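Local coordinates for protein esterase (Xanthomonas oryzae pv. oryzae, PDB 3H2G) that hydrolyses esters as a cell-wall-degrading enzyme of the rice pathogen, a virulence factor with an alpha/beta-hydrolase core, at residues G77-P87 with T164-Y175; T148-R156 with I189-F197. All coordinates share one frame; numbering follows the deposited sequence.

Interaction 1. Residues G77-P87 with T164-Y175; sequences GPYPLLGWGHP and TPLSGKVMLSGY
Trp84 lays one face of its six-membered ring over the backbone of Gly174, whose CA stands 3.7 Å from the ring centroid in a CH-pi contact. The indole gets there because CG lies anti to the backbone N (chi1 173°), which sends the ring across toward the neighbouring strand. Glycine suits position 174 because the carbonyl of Gly85 lies close against it, Gly174 CA to Gly85 O 3.2 Å. Beyond the glycine the far rim of the indole runs beside Tyr175, with Trp84 CH2 3.8 Å from Tyr175 CB, while the side chains of Pro87 and Tyr175 cross at about a right angle, Pro87 CB 3.6 Å from Tyr175 CD2. On the face of Trp84, Ser173 OG lies beside Trp84 CZ3 and is hydrogen-bonded to Ala203 O. There too Leu82 reaches over with CD1, 3.6 Å from Met171 CB, and the extended chain of Met171 brings its CE to Pro80 CB. At the other end the Tyr79 ring receives Thr164 CG2 at its edge, and its hydroxyl is held by Cys75 O.

Parallel strands 79-85 and 169-175 carry these groups on a regular ladder, from Leu81 N to Lys169 O (3.0 Å) up to Tyr175 N to Gly85 O. A beta bulge shifts the register by two between Tyr79 and Leu81. There, one water donates to Tyr79 O and Lys169 O and accepts from Gly168 N. The ladder thus satisfies buried peptide groups in the central sheet of the alpha/beta-hydrolase fold, and Gly85 and Gly174 let the strands approach closely, under Trp84, before what is probably the nucleophile elbow.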
# COMPACT_ATOMS: atom_id res chain seq x y z
N GLY A 77 3.55 13.81 -24.20
CA GLY A 77 4.55 13.49 -23.19
C GLY A 77 5.63 14.55 -23.13
O GLY A 77 5.47 15.63 -23.70
N PRO A 78 6.76 14.28 -22.45
CA PRO A 78 7.07 13.04 -21.73
C PRO A 78 6.30 13.00 -20.41
O PRO A 78 5.89 14.03 -19.90
CB PRO A 78 8.58 13.15 -21.48
CG PRO A 78 9.05 14.18 -22.46
CD PRO A 78 7.93 15.17 -22.48
N TYR A 79 6.12 11.79 -19.87
CA TYR A 79 5.37 11.63 -18.63
C TYR A 79 6.22 11.07 -17.50
O TYR A 79 7.13 10.28 -17.72
CB TYR A 79 4.21 10.65 -18.82
CG TYR A 79 3.38 10.88 -20.06
CD1 TYR A 79 2.58 12.01 -20.18
CD2 TYR A 79 3.39 9.96 -21.10
CE1 TYR A 79 1.81 12.22 -21.32
CE2 TYR A 79 2.62 10.15 -22.24
CZ TYR A 79 1.83 11.29 -22.35
OH TYR A 79 1.08 11.48 -23.48
N PRO A 80 5.92 11.48 -16.26
CA PRO A 80 6.69 10.97 -15.11
C PRO A 80 6.13 9.57 -14.84
O PRO A 80 5.00 9.27 -15.22
CB PRO A 80 6.34 11.96 -14.00
CG PRO A 80 4.92 12.33 -14.33
CD PRO A 80 4.98 12.53 -15.83
N LEU A 81 6.92 8.72 -14.19
CA LEU A 81 6.49 7.36 -13.87
C LEU A 81 6.22 7.27 -12.38
O LEU A 81 7.14 7.43 -11.57
CB LEU A 81 7.57 6.35 -14.26
CG LEU A 81 7.27 4.88 -13.93
CD1 LEU A 81 6.05 4.43 -14.71
CD2 LEU A 81 8.47 4.01 -14.28
N LEU A 82 4.97 7.02 -12.01
CA LEU A 82 4.58 6.92 -10.61
C LEU A 82 4.30 5.49 -10.18
O LEU A 82 3.39 4.84 -10.70
CB LEU A 82 3.34 7.78 -10.35
CG LEU A 82 2.73 7.72 -8.94
CD1 LEU A 82 3.72 8.30 -7.94
CD2 LEU A 82 1.43 8.50 -8.91
N GLY A 83 5.10 4.99 -9.23
CA GLY A 83 4.90 3.64 -8.72
C GLY A 83 3.89 3.75 -7.60
O GLY A 83 4.00 4.62 -6.74
N TRP A 84 2.90 2.86 -7.61
CA TRP A 84 1.83 2.89 -6.62
C TRP A 84 1.68 1.64 -5.76
O TRP A 84 1.79 0.52 -6.25
CB TRP A 84 0.50 3.17 -7.33
CG TRP A 84 -0.71 3.08 -6.45
CD1 TRP A 84 -1.54 2.00 -6.30
CD2 TRP A 84 -1.22 4.10 -5.59
NE1 TRP A 84 -2.53 2.29 -5.39
CE2 TRP A 84 -2.36 3.58 -4.94
CE3 TRP A 84 -0.82 5.41 -5.31
CZ2 TRP A 84 -3.10 4.32 -4.02
CZ3 TRP A 84 -1.56 6.16 -4.39
CH2 TRP A 84 -2.69 5.60 -3.75
N GLY A 85 1.43 1.85 -4.47
CA GLY A 85 1.22 0.75 -3.55
C GLY A 85 -0.25 0.69 -3.15
O GLY A 85 -0.79 1.65 -2.61
N HIS A 86 -0.91 -0.44 -3.42
CA HIS A 86 -2.33 -0.57 -3.08
C HIS A 86 -2.53 -0.94 -1.61
O HIS A 86 -1.61 -1.42 -0.95
CB HIS A 86 -3.02 -1.60 -3.99
CG HIS A 86 -2.69 -3.03 -3.68
ND1 HIS A 86 -2.03 -3.85 -4.55
CD2 HIS A 86 -3.01 -3.80 -2.61
CE1 HIS A 86 -1.95 -5.07 -4.05
NE2 HIS A 86 -2.54 -5.06 -2.87
N PRO A 87 -3.74 -0.71 -1.07
CA PRO A 87 -4.07 -1.02 0.33
C PRO A 87 -4.26 -2.51 0.60
O PRO A 87 -4.19 -3.34 -0.30
CB PRO A 87 -5.34 -0.21 0.57
CG PRO A 87 -6.02 -0.27 -0.77
CD PRO A 87 -4.86 0.00 -1.72
N THR A 164 6.03 4.87 -25.49
CA THR A 164 5.43 5.91 -24.66
C THR A 164 6.57 6.80 -24.17
O THR A 164 7.55 6.31 -23.62
CB THR A 164 4.71 5.31 -23.43
OG1 THR A 164 3.73 4.36 -23.87
CG2 THR A 164 4.03 6.40 -22.62
N PRO A 165 6.46 8.12 -24.38
CA PRO A 165 7.52 9.04 -23.94
C PRO A 165 7.58 9.28 -22.43
O PRO A 165 6.67 9.87 -21.85
CB PRO A 165 7.19 10.31 -24.72
CG PRO A 165 5.70 10.29 -24.76
CD PRO A 165 5.39 8.84 -25.09
N LEU A 166 8.66 8.82 -21.81
CA LEU A 166 8.88 8.98 -20.38
C LEU A 166 9.93 10.06 -20.15
O LEU A 166 10.92 10.14 -20.88
CB LEU A 166 9.35 7.66 -19.76
CG LEU A 166 8.41 6.46 -19.94
CD1 LEU A 166 9.04 5.21 -19.33
CD2 LEU A 166 7.07 6.76 -19.28
N SER A 167 9.72 10.89 -19.13
CA SER A 167 10.65 11.98 -18.83
C SER A 167 11.91 11.48 -18.15
O SER A 167 12.96 12.13 -18.21
CB SER A 167 9.98 13.02 -17.94
OG SER A 167 9.71 12.48 -16.65
N GLY A 168 11.81 10.33 -17.49
CA GLY A 168 12.95 9.78 -16.78
C GLY A 168 12.76 9.99 -15.29
O GLY A 168 13.40 9.33 -14.47
N LYS A 169 11.88 10.91 -14.93
CA LYS A 169 11.61 11.19 -13.53
C LYS A 169 10.69 10.12 -12.96
O LYS A 169 9.74 9.68 -13.61
CB LYS A 169 10.96 12.57 -13.37
CG LYS A 169 11.85 13.72 -13.84
CD LYS A 169 11.23 15.07 -13.53
CE LYS A 169 12.03 16.21 -14.15
NZ LYS A 169 13.43 16.27 -13.66
N VAL A 170 10.99 9.70 -11.73
CA VAL A 170 10.21 8.66 -11.06
C VAL A 170 9.65 9.19 -9.75
O VAL A 170 10.29 9.97 -9.05
CB VAL A 170 11.09 7.42 -10.78
CG1 VAL A 170 10.27 6.34 -10.07
CG2 VAL A 170 11.66 6.89 -12.09
N MET A 171 8.45 8.74 -9.42
CA MET A 171 7.79 9.15 -8.18
C MET A 171 7.15 7.94 -7.54
O MET A 171 6.96 6.91 -8.19
CB MET A 171 6.73 10.21 -8.47
CG MET A 171 7.29 11.48 -9.08
SD MET A 171 5.97 12.68 -9.35
CE MET A 171 6.73 13.76 -10.58
N LEU A 172 6.81 8.07 -6.27
CA LEU A 172 6.18 6.98 -5.54
C LEU A 172 5.06 7.48 -4.65
O LEU A 172 5.11 8.60 -4.13
CB LEU A 172 7.21 6.28 -4.64
CG LEU A 172 8.36 5.53 -5.30
CD1 LEU A 172 9.40 5.15 -4.24
CD2 LEU A 172 7.83 4.29 -6.01
N SER A 173 4.04 6.65 -4.48
CA SER A 173 2.92 6.96 -3.60
C SER A 173 2.20 5.65 -3.31
O SER A 173 2.49 4.62 -3.91
CB SER A 173 1.97 7.97 -4.25
OG SER A 173 1.03 8.44 -3.29
N GLY A 174 1.27 5.70 -2.36
CA GLY A 174 0.52 4.51 -1.99
C GLY A 174 -0.36 4.85 -0.81
O GLY A 174 -0.07 5.80 -0.07
N TYR A 175 -1.42 4.08 -0.62
CA TYR A 175 -2.38 4.32 0.45
C TYR A 175 -2.51 3.13 1.40
O TYR A 175 -2.61 1.98 0.96
CB TYR A 175 -3.74 4.66 -0.17
CG TYR A 175 -4.94 4.35 0.71
CD1 TYR A 175 -5.19 5.08 1.87
CD2 TYR A 175 -5.80 3.31 0.39
CE1 TYR A 175 -6.28 4.78 2.69
CE2 TYR A 175 -6.89 2.99 1.20
CZ TYR A 175 -7.11 3.73 2.35
OH TYR A 175 -8.17 3.41 3.17
O HOH W 1 9.49 8.83 -16.40

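Interaction 2. Residues T148-R156 with I189-F197; sequences TIDAMRAAR and IEAHLSKEF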
# COMPACT_ATOMS: atom_id res chain seq x y z
N THR A 148 7.28 -3.99 -6.06
CA THR A 148 7.01 -2.69 -6.68
C THR A 148 8.10 -2.32 -7.68
O THR A 148 7.82 -1.89 -8.80
CB THR A 148 6.91 -1.60 -5.60
OG1 THR A 148 5.82 -1.91 -4.73
CG2 THR A 148 6.65 -0.24 -6.25
N ILE A 149 9.35 -2.49 -7.27
CA ILE A 149 10.48 -2.18 -8.13
C ILE A 149 10.45 -3.01 -9.41
O ILE A 149 10.62 -2.48 -10.51
CB ILE A 149 11.81 -2.43 -7.38
CG1 ILE A 149 12.01 -1.32 -6.33
CG2 ILE A 149 12.97 -2.50 -8.35
CD1 ILE A 149 13.09 -1.62 -5.30
N ASP A 150 10.20 -4.31 -9.28
CA ASP A 150 10.16 -5.19 -10.44
C ASP A 150 8.94 -4.94 -11.33
O ASP A 150 8.98 -5.21 -12.53
CB ASP A 150 10.24 -6.64 -9.97
CG ASP A 150 11.62 -6.98 -9.42
OD1 ASP A 150 11.78 -8.04 -8.77
OD2 ASP A 150 12.55 -6.19 -9.65
N ALA A 151 7.87 -4.40 -10.75
CA ALA A 151 6.67 -4.08 -11.53
C ALA A 151 7.01 -2.89 -12.41
O ALA A 151 6.61 -2.82 -13.57
CB ALA A 151 5.51 -3.73 -10.60
N MET A 152 7.77 -1.94 -11.85
CA MET A 152 8.17 -0.76 -12.59
C MET A 152 9.14 -1.13 -13.71
O MET A 152 9.11 -0.56 -14.79
CB MET A 152 8.81 0.26 -11.64
CG MET A 152 7.86 0.77 -10.57
SD MET A 152 8.60 2.08 -9.55
CE MET A 152 8.29 3.46 -10.55
N ARG A 153 10.00 -2.11 -13.44
CA ARG A 153 10.95 -2.56 -14.45
C ARG A 153 10.20 -3.19 -15.62
O ARG A 153 10.48 -2.88 -16.78
CB ARG A 153 11.92 -3.58 -13.84
CG ARG A 153 12.93 -2.96 -12.90
CD ARG A 153 13.74 -4.01 -12.15
NE ARG A 153 14.90 -3.42 -11.48
CZ ARG A 153 15.61 -4.02 -10.54
NH1 ARG A 153 15.28 -5.24 -10.13
NH2 ARG A 153 16.66 -3.41 -10.01
N ALA A 154 9.24 -4.06 -15.32
CA ALA A 154 8.45 -4.72 -16.35
C ALA A 154 7.58 -3.72 -17.11
O ALA A 154 7.44 -3.80 -18.33
CB ALA A 154 7.60 -5.82 -15.73
N ALA A 155 6.97 -2.78 -16.38
CA ALA A 155 6.13 -1.77 -17.01
C ALA A 155 6.95 -0.95 -18.01
O ALA A 155 6.46 -0.58 -19.07
CB ALA A 155 5.53 -0.86 -15.95
N ARG A 156 8.20 -0.66 -17.66
CA ARG A 156 9.06 0.11 -18.55
C ARG A 156 9.28 -0.62 -19.87
O ARG A 156 9.46 0.00 -20.92
CB ARG A 156 10.41 0.41 -17.87
CG ARG A 156 10.36 1.64 -16.97
CD ARG A 156 11.68 1.89 -16.27
NE ARG A 156 11.77 3.25 -15.74
CZ ARG A 156 12.78 3.70 -15.00
NH1 ARG A 156 13.79 2.90 -14.70
NH2 ARG A 156 12.79 4.95 -14.57
N ILE A 189 15.20 2.09 -3.08
CA ILE A 189 15.74 2.75 -4.26
C ILE A 189 16.86 3.72 -3.88
O ILE A 189 17.91 3.73 -4.51
CB ILE A 189 14.62 3.49 -5.03
CG1 ILE A 189 13.65 2.47 -5.64
CG2 ILE A 189 15.23 4.37 -6.13
CD1 ILE A 189 12.47 3.10 -6.39
N GLU A 190 16.63 4.52 -2.84
CA GLU A 190 17.66 5.46 -2.41
C GLU A 190 18.92 4.72 -1.96
O GLU A 190 20.05 5.16 -2.23
CB GLU A 190 17.13 6.34 -1.27
CG GLU A 190 16.09 7.36 -1.72
CD GLU A 190 15.59 8.23 -0.58
OE1 GLU A 190 16.28 8.33 0.46
OE2 GLU A 190 14.51 8.83 -0.73
N ALA A 191 18.74 3.59 -1.29
CA ALA A 191 19.87 2.82 -0.79
C ALA A 191 20.66 2.02 -1.82
O ALA A 191 21.83 1.70 -1.58
CB ALA A 191 19.39 1.89 0.33
N HIS A 192 20.06 1.70 -2.96
CA HIS A 192 20.74 0.86 -3.95
C HIS A 192 20.51 1.15 -5.43
O HIS A 192 21.40 0.90 -6.26
CB HIS A 192 20.35 -0.61 -3.75
CG HIS A 192 20.70 -1.16 -2.40
ND1 HIS A 192 21.99 -1.48 -2.04
CD2 HIS A 192 19.92 -1.49 -1.34
CE1 HIS A 192 21.99 -1.98 -0.82
NE2 HIS A 192 20.75 -1.99 -0.37
N LEU A 193 19.33 1.65 -5.78
CA LEU A 193 18.99 1.85 -7.19
C LEU A 193 18.79 3.28 -7.70
O LEU A 193 18.01 3.49 -8.63
CB LEU A 193 17.72 1.04 -7.49
CG LEU A 193 17.69 -0.39 -6.92
CD1 LEU A 193 16.30 -0.99 -7.05
CD2 LEU A 193 18.72 -1.25 -7.65
N SER A 194 19.51 4.24 -7.13
CA SER A 194 19.35 5.63 -7.56
C SER A 194 19.71 5.89 -9.02
O SER A 194 19.22 6.85 -9.61
CB SER A 194 20.15 6.56 -6.65
OG SER A 194 21.54 6.28 -6.69
N LYS A 195 20.54 5.04 -9.62
CA LYS A 195 20.90 5.25 -11.02
C LYS A 195 19.77 4.78 -11.94
O LYS A 195 19.47 5.42 -12.94
CB LYS A 195 22.19 4.52 -11.39
CG LYS A 195 22.58 4.72 -12.86
CD LYS A 195 23.86 3.98 -13.23
CE LYS A 195 24.19 4.21 -14.71
NZ LYS A 195 25.46 3.56 -15.13
N GLU A 196 19.15 3.66 -11.59
CA GLU A 196 18.07 3.09 -12.40
C GLU A 196 16.77 3.88 -12.31
O GLU A 196 16.05 4.01 -13.30
CB GLU A 196 17.82 1.64 -11.97
CG GLU A 196 16.72 0.93 -12.77
CD GLU A 196 16.59 -0.52 -12.38
OE1 GLU A 196 15.71 -1.22 -12.94
OE2 GLU A 196 17.36 -0.97 -11.51
N PHE A 197 16.46 4.38 -11.12
CA PHE A 197 15.24 5.15 -10.89
C PHE A 197 15.54 6.55 -10.36
O PHE A 197 15.98 6.69 -9.22
CB PHE A 197 14.35 4.42 -9.87
CG PHE A 197 13.94 3.05 -10.30
CD1 PHE A 197 12.94 2.88 -11.26
CD2 PHE A 197 14.54 1.93 -9.76
CE1 PHE A 197 12.55 1.60 -11.66
CE2 PHE A 197 14.16 0.64 -10.16
CZ PHE A 197 13.16 0.48 -11.11
O HOH W 2 14.78 7.09 -13.90
O HOH W 3 14.20 0.01 -14.99
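Arg153 grips Glu196 side-on, NE to OE1 at 2.8 Å and NH2 to OE2 at 2.9 Å, with guanidinium and carboxylate planes only 9° apart. Both oxygens are met on their syn sides, and the extended Glu196 chain, its CG anti to the backbone N (chi1 -179°), holds the carboxylate out to the arginine. Arg156 turns instead to the backbone: NH1 gives a nearly straight bond (172°) to Glu196 O, 2.9 Å away, from above the carbonyl plane, with the oxygen in the guanidinium plane. A water bridges Arg156 NH1 and Glu196 OE1, tying the two arginine sites together.

Beneath these polar groups Phe197, just before strand 198-205, lays its ring against helix 141-162. Ile149 CG2 approaches its CE2 at 3.8 Å, and Met152 adds an oblique Met-aromatic contact. Ile149 CD1 and Leu193 CD1 meet tip to tip, 3.7 Å apart, and Ile189 slides past alongside.

In the second shell, Asp150 OD2 makes a salt bridge with Arg153 NH1, though its hydrogen bond is weak, and Asp150 OD1 is itself held by Arg4 and Thr53. Two carboxylates, Glu196 through two bonds and Asp150 through the weaker one, thus probably balance the charge of Arg153 and fix its guanidinium's rotation, with Ile149 CG2 over one face. Long arginines suit this place: Arg153 brings its aliphatic CG to the edge of Phe197, Arg156 lays its flat guanidinium along the ring, and their charged ends fasten the turn into strand 198-205.

Interaction 1 lies mostly buried in the central sheet, whereas interaction 2 is only partly buried, joining helix 141-162 to the end of helix 177-192 and the loop after it. They are linked through the chain: helix 141-162 leads to strands 166-167 and 169-175, and the latter precedes helix 177-192. The two also touch, with Val170 CG1 3.5 Å from Met152 CE and Leu81 CD2 against Arg156 NE, so the helix of residues 148-156 covers the Leu81 and Val170 face of the strands. Regular peptide bonding and apolar packing dominate between residues 77-87 and 164-175; between 148-156 and 189-197, arginine side chains supply the hydrogen bonds across the contact, bordering an apolar patch.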